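Local coordinates for kallikrein-10 (Homo sapiens, PDB 5LPE), which belongs to the kallikrein subfamily of trypsin-like serine proteases, is zymogen-like and inhibited by zinc, and has a tumor-suppressor role in breast and prostate cancer, at residues A[128-133]-A[144-149]; A[15-20]-A[110-115]. All coordinates share one frame; numbering follows the deposited sequence.

Overall arrangement
Both contacts belong to the chymotrypsin-like fold of two six-stranded antiparallel barrels, one within a barrel and one where the barrels meet. Interaction 1 pairs the first two strands of the C-terminal barrel, at the surface, through a regular ladder of backbone hydrogen bonds that runs out into a tryptophan held between a lysine and a leucine. Interaction 2 is partly buried and holds the turn ahead of strand 18-23, the first strand of the N-terminal barrel, against the connection leading to the C-terminal barrel; one weak backbone bond serves it, and the rest is mostly apolar packing with an arginine laid on a proline. The two contacts touch directly, where Trp132 packs on Gln18 and Ser20.

Interaction 1: residues A[128-133]-A[144-149]; sequences QVAGWG and KGLTCS
Gly131 O takes the amide of Thr147 at 2.9 Å (O to N), with an N-H...O angle of 167°. The Thr147 hydroxyl also lies near this oxygen, though its position is less certain. Gly131 N answers to Thr147 O, and further along Val129 and Ser149 form a second hydrogen-bonded pair, with Val129 N 3.0 Å from Ser149 O. This is the antiparallel ladder between strands 126-131 and 147-153, neighbours in the C-terminal barrel of the chymotrypsin-like fold. The connection between them, partly unmodelled, corresponds to the autolysis loop of this family.

Ala130 and Cys148 make the non-hydrogen-bonded pair between the two, Ala130 CB resting 4.0 Å from Cys148 SG. That sulfur is bonded to Cys10, which ties the N-terminal segment onto this face.

Where the strands give out, the indole of Trp132 is clasped from both faces. Leu146 CD2 stands almost straight above its five-membered ring, 3.5 Å from the centroid. On the opposite face Lys144 lays down its CD, and a bend at chi4 (-61°) keeps NZ over the same ring, 4.6 Å from the centroid and 19° off the normal, as a cation-pi contact. Gly145 N lies in the ring plane at the CD1 edge. With an alanine here in place of Trp132, Lys144 is likely to lose the face that holds its chain, leaving it free to swing, and Leu146 CD2 the surface it packs on. The ring also leans on Gln18 and Ser20 of strand 18-23, while the backbone N of Trp132 is hydrogen-bonded to the Asp186 carboxylate (OD2), next to Ser187, the probable catalytic serine. Besides meeting the indole, Leu146 CD2 packs against the backbone of Gly131, 3.4 Å from its carbonyl carbon.

Interaction 2: residues A[15-20]-A[110-115]; sequences QPWQVS and RVRALQ
Pro16 and Trp17, the inner residues of a type I turn from Gln15 to Gln18, face the irregular segment 110-115, with Pro16 CA 4.4 Å from Val111 CA. The turn leads into strand 18-23 of the N-terminal barrel, while 110-115 belongs to the connection that carries the chain to the C-terminal barrel. Pro16 O accepts a weak hydrogen bond from Arg112 N at 3.5 Å, and Val111 CA brings a C-H to the same oxygen.

Trp17 holds CG between its backbone N and carbonyl carbon (chi1 47°), which sets the indole over Leu114. There Leu114 CG sits 3.4 Å from the centroid of the five-membered ring, a CH-pi contact over one face; Gln15 CA and Pro16 CD take the other. Arg112 lays one face of its guanidinium on Pro16 CG, with Arg112 NE 3.7 Å from that carbon. The guanidinium plane is 79° from that of the indole, whose edge it meets with NH2, so no stack forms.

Leu114 also touches Val32 of the first barrel and Val192 and Leu197 of the second. Backbone bonds tie Trp17 and Leu114 to Leu33, but one weak hydrogen bond alone joins the two segments, so apolar packing probably carries most of their contact.

Interaction 1: residues A[128-133]-A[144-149]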
loop_
_atom_site.group_PDB
_atom_site.type_symbol
_atom_site.label_atom_id
_atom_site.label_comp_id
_atom_site.label_asym_id
_atom_site.label_seq_id
_atom_site.Cartn_x
_atom_site.Cartn_y
_atom_site.Cartn_z
ATOM N N GLN A 128 8.199 2.958 6.954
ATOM C CA GLN A 128 7.003 3.293 7.686
ATOM C C GLN A 128 5.736 2.833 7.021
ATOM O O GLN A 128 5.641 2.818 5.851
ATOM C CB GLN A 128 6.909 4.801 7.817
ATOM C CG GLN A 128 7.321 5.380 9.140
ATOM C CD GLN A 128 6.427 6.493 9.642
ATOM O OE1 GLN A 128 6.039 6.498 10.796
ATOM N NE2 GLN A 128 6.149 7.460 8.807
ATOM N N VAL A 129 4.768 2.463 7.825
ATOM C CA VAL A 129 3.444 2.056 7.379
ATOM C C VAL A 129 2.406 2.782 8.219
ATOM O O VAL A 129 2.449 2.720 9.452
ATOM C CB VAL A 129 3.249 0.535 7.475
ATOM C CG1 VAL A 129 3.883 -0.130 6.289
ATOM C CG2 VAL A 129 3.865 0.027 8.790
ATOM N N ALA A 130 1.470 3.453 7.548
ATOM C CA ALA A 130 0.388 4.180 8.186
ATOM C C ALA A 130 -0.916 3.428 7.957
ATOM O O ALA A 130 -1.175 2.944 6.856
ATOM C CB ALA A 130 0.299 5.595 7.627
ATOM N N GLY A 131 -1.742 3.335 8.981
ATOM C CA GLY A 131 -2.969 2.571 8.848
ATOM C C GLY A 131 -4.063 3.077 9.756
ATOM O O GLY A 131 -3.804 3.652 10.819
ATOM N N TRP A 132 -5.304 2.844 9.330
ATOM C CA TRP A 132 -6.478 3.313 10.051
ATOM C C TRP A 132 -6.964 2.352 11.125
ATOM O O TRP A 132 -7.714 2.767 12.014
ATOM C CB TRP A 132 -7.625 3.559 9.072
ATOM C CG TRP A 132 -7.556 4.846 8.317
ATOM C CD1 TRP A 132 -7.695 6.098 8.826
ATOM C CD2 TRP A 132 -7.394 5.004 6.902
ATOM N NE1 TRP A 132 -7.611 7.032 7.822
ATOM C CE2 TRP A 132 -7.428 6.385 6.630
ATOM C CE3 TRP A 132 -7.209 4.111 5.843
ATOM C CZ2 TRP A 132 -7.284 6.896 5.346
ATOM C CZ3 TRP A 132 -7.063 4.619 4.568
ATOM C CH2 TRP A 132 -7.104 6.002 4.329
ATOM N N GLY A 133 -6.559 1.088 11.075
ATOM C CA GLY A 133 -7.020 0.115 12.041
ATOM C C GLY A 133 -8.058 -0.865 11.537
ATOM O O GLY A 133 -8.454 -1.754 12.298
ATOM N N LYS A 144 -11.751 5.931 12.712
ATOM C CA LYS A 144 -10.678 6.188 11.756
ATOM C C LYS A 144 -9.408 6.668 12.454
ATOM O O LYS A 144 -9.045 6.154 13.519
ATOM C CB LYS A 144 -11.124 7.207 10.698
ATOM C CG LYS A 144 -11.854 6.601 9.501
ATOM C CD LYS A 144 -10.920 6.434 8.302
ATOM C CE LYS A 144 -11.549 5.602 7.197
ATOM N NZ LYS A 144 -11.850 4.231 7.704
ATOM N N GLY A 145 -8.710 7.623 11.835
ATOM C CA GLY A 145 -7.481 8.188 12.363
ATOM C C GLY A 145 -6.301 7.279 12.075
ATOM O O GLY A 145 -6.406 6.060 12.256
ATOM N N LEU A 146 -5.147 7.851 11.748
ATOM C CA LEU A 146 -4.031 7.075 11.226
ATOM C C LEU A 146 -2.976 6.890 12.296
ATOM O O LEU A 146 -2.655 7.821 13.040
ATOM C CB LEU A 146 -3.386 7.747 10.013
ATOM C CG LEU A 146 -4.043 7.585 8.642
ATOM C CD1 LEU A 146 -3.315 8.398 7.568
ATOM C CD2 LEU A 146 -4.100 6.123 8.264
ATOM N N THR A 147 -2.416 5.697 12.341
ATOM C CA THR A 147 -1.310 5.401 13.228
ATOM C C THR A 147 -0.100 5.024 12.385
ATOM O O THR A 147 -0.228 4.325 11.376
ATOM C CB THR A 147 -1.695 4.280 14.212
ATOM O OG1 THR A 147 -2.338 3.218 13.499
ATOM C CG2 THR A 147 -2.656 4.816 15.269
ATOM N N CYS A 148 1.068 5.505 12.783
ATOM C CA CYS A 148 2.299 5.227 12.063
ATOM C C CYS A 148 3.143 4.263 12.881
ATOM O O CYS A 148 3.284 4.434 14.096
ATOM C CB CYS A 148 3.080 6.510 11.792
ATOM S SG CYS A 148 2.560 7.535 10.367
ATOM N N SER A 149 3.690 3.249 12.209
ATOM C CA SER A 149 4.555 2.243 12.810
ATOM C C SER A 149 5.784 2.110 11.927
ATOM O O SER A 149 5.662 2.031 10.697
ATOM C CB SER A 149 3.866 0.883 12.938
ATOM O OG SER A 149 2.503 1.006 13.300
#

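Interaction 2: residues A[15-20]-A[110-115]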
loop_
_atom_site.group_PDB
_atom_site.type_symbol
_atom_site.label_atom_id
_atom_site.label_comp_id
_atom_site.label_asym_id
_atom_site.label_seq_id
_atom_site.Cartn_x
_atom_site.Cartn_y
_atom_site.Cartn_z
ATOM N N GLN A 15 1.385 11.790 5.334
ATOM C CA GLN A 15 0.614 10.874 4.501
ATOM C C GLN A 15 -0.479 11.558 3.676
ATOM O O GLN A 15 -1.644 11.128 3.704
ATOM C CB GLN A 15 0.021 9.757 5.349
ATOM C CG GLN A 15 1.072 8.773 5.853
ATOM C CD GLN A 15 1.698 9.224 7.150
ATOM O OE1 GLN A 15 1.002 9.449 8.126
ATOM N NE2 GLN A 15 3.012 9.363 7.167
ATOM N N PRO A 16 -0.145 12.593 2.895
ATOM C CA PRO A 16 -1.139 13.181 1.979
ATOM C C PRO A 16 -1.533 12.266 0.840
ATOM O O PRO A 16 -2.528 12.538 0.162
ATOM C CB PRO A 16 -0.427 14.431 1.449
ATOM C CG PRO A 16 1.016 14.057 1.476
ATOM C CD PRO A 16 1.181 13.218 2.721
ATOM N N TRP A 17 -0.762 11.220 0.586
ATOM C CA TRP A 17 -1.020 10.226 -0.445
ATOM C C TRP A 17 -1.901 9.076 0.031
ATOM O O TRP A 17 -2.241 8.209 -0.774
ATOM C CB TRP A 17 0.317 9.657 -0.917
ATOM C CG TRP A 17 1.180 9.293 0.272
ATOM C CD1 TRP A 17 1.055 8.193 1.064
ATOM C CD2 TRP A 17 2.263 10.058 0.822
ATOM N NE1 TRP A 17 2.002 8.216 2.060
ATOM C CE2 TRP A 17 2.757 9.349 1.929
ATOM C CE3 TRP A 17 2.874 11.260 0.469
ATOM C CZ2 TRP A 17 3.823 9.805 2.685
ATOM C CZ3 TRP A 17 3.923 11.705 1.220
ATOM C CH2 TRP A 17 4.391 10.985 2.311
ATOM N N GLN A 18 -2.233 9.022 1.317
ATOM C CA GLN A 18 -3.084 7.958 1.838
ATOM C C GLN A 18 -4.466 8.002 1.199
ATOM O O GLN A 18 -5.080 9.065 1.091
ATOM C CB GLN A 18 -3.211 8.085 3.358
ATOM C CG GLN A 18 -3.624 6.811 4.057
ATOM C CD GLN A 18 -2.530 5.755 4.054
ATOM O OE1 GLN A 18 -1.429 5.986 3.540
ATOM N NE2 GLN A 18 -2.825 4.587 4.648
ATOM N N VAL A 19 -4.963 6.832 0.785
ATOM C CA VAL A 19 -6.233 6.704 0.073
ATOM C C VAL A 19 -7.019 5.551 0.679
ATOM O O VAL A 19 -6.481 4.450 0.846
ATOM C CB VAL A 19 -6.037 6.463 -1.439
ATOM C CG1 VAL A 19 -7.384 6.229 -2.113
ATOM C CG2 VAL A 19 -5.304 7.636 -2.104
ATOM N N SER A 20 -8.287 5.798 0.999
ATOM C CA SER A 20 -9.219 4.752 1.405
ATOM C C SER A 20 -10.141 4.431 0.240
ATOM O O SER A 20 -10.702 5.342 -0.382
ATOM C CB SER A 20 -10.036 5.176 2.625
ATOM O OG SER A 20 -10.390 6.540 2.553
ATOM N N ARG A 110 -2.494 19.292 1.498
ATOM C CA ARG A 110 -3.356 18.252 2.000
ATOM C C ARG A 110 -3.403 16.911 1.272
ATOM O O ARG A 110 -3.583 15.887 1.875
ATOM C CB ARG A 110 -4.726 18.850 1.979
ATOM C CG ARG A 110 -5.142 19.131 0.568
ATOM C CD ARG A 110 -6.337 19.990 0.650
ATOM N NE ARG A 110 -5.923 21.255 1.219
ATOM C CZ ARG A 110 -6.745 22.130 1.783
ATOM N NH1 ARG A 110 -6.277 23.279 2.247
ATOM N NH2 ARG A 110 -8.028 21.852 1.883
ATOM N N VAL A 111 -3.312 16.950 -0.038
ATOM C CA VAL A 111 -3.326 15.773 -0.859
ATOM C C VAL A 111 -2.263 15.865 -1.922
ATOM O O VAL A 111 -2.340 16.699 -2.729
ATOM C CB VAL A 111 -4.683 15.683 -1.574
ATOM C CG1 VAL A 111 -4.734 14.552 -2.549
ATOM C CG2 VAL A 111 -5.786 15.500 -0.592
ATOM N N ARG A 112 -1.295 14.992 -1.954
ATOM C CA ARG A 112 -0.260 14.953 -2.977
ATOM C C ARG A 112 -0.001 13.512 -3.384
ATOM O O ARG A 112 -0.202 12.577 -2.610
ATOM C CB ARG A 112 1.082 15.545 -2.510
ATOM C CG ARG A 112 1.117 16.998 -2.127
ATOM C CD ARG A 112 1.769 17.213 -0.758
ATOM N NE ARG A 112 3.001 16.447 -0.572
ATOM C CZ ARG A 112 3.740 16.475 0.540
ATOM N NH1 ARG A 112 3.385 17.237 1.571
ATOM N NH2 ARG A 112 4.843 15.739 0.625
ATOM N N ALA A 113 0.530 13.337 -4.582
ATOM C CA ALA A 113 1.037 12.018 -4.908
ATOM C C ALA A 113 2.279 11.695 -4.063
ATOM O O ALA A 113 2.962 12.582 -3.538
ATOM C CB ALA A 113 1.352 11.911 -6.403
ATOM N N LEU A 114 2.547 10.391 -3.925
ATOM C CA LEU A 114 3.757 9.843 -3.312
ATOM C C LEU A 114 4.777 9.517 -4.402
ATOM O O LEU A 114 4.468 8.772 -5.342
ATOM C CB LEU A 114 3.427 8.590 -2.488
ATOM C CG LEU A 114 4.134 8.200 -1.181
ATOM C CD1 LEU A 114 4.010 6.692 -0.999
ATOM C CD2 LEU A 114 5.560 8.716 -1.013
ATOM N N GLN A 115 5.971 10.105 -4.291
ATOM C CA GLN A 115 7.037 9.809 -5.231
ATOM C C GLN A 115 7.229 8.296 -5.329
ATOM O O GLN A 115 7.320 7.607 -4.315
ATOM C CB GLN A 115 8.324 10.493 -4.764
ATOM C CG GLN A 115 9.501 10.385 -5.724
ATOM C CD GLN A 115 10.754 10.982 -5.139
ATOM O OE1 GLN A 115 11.563 11.582 -5.852
ATOM N NE2 GLN A 115 10.939 10.803 -3.830
#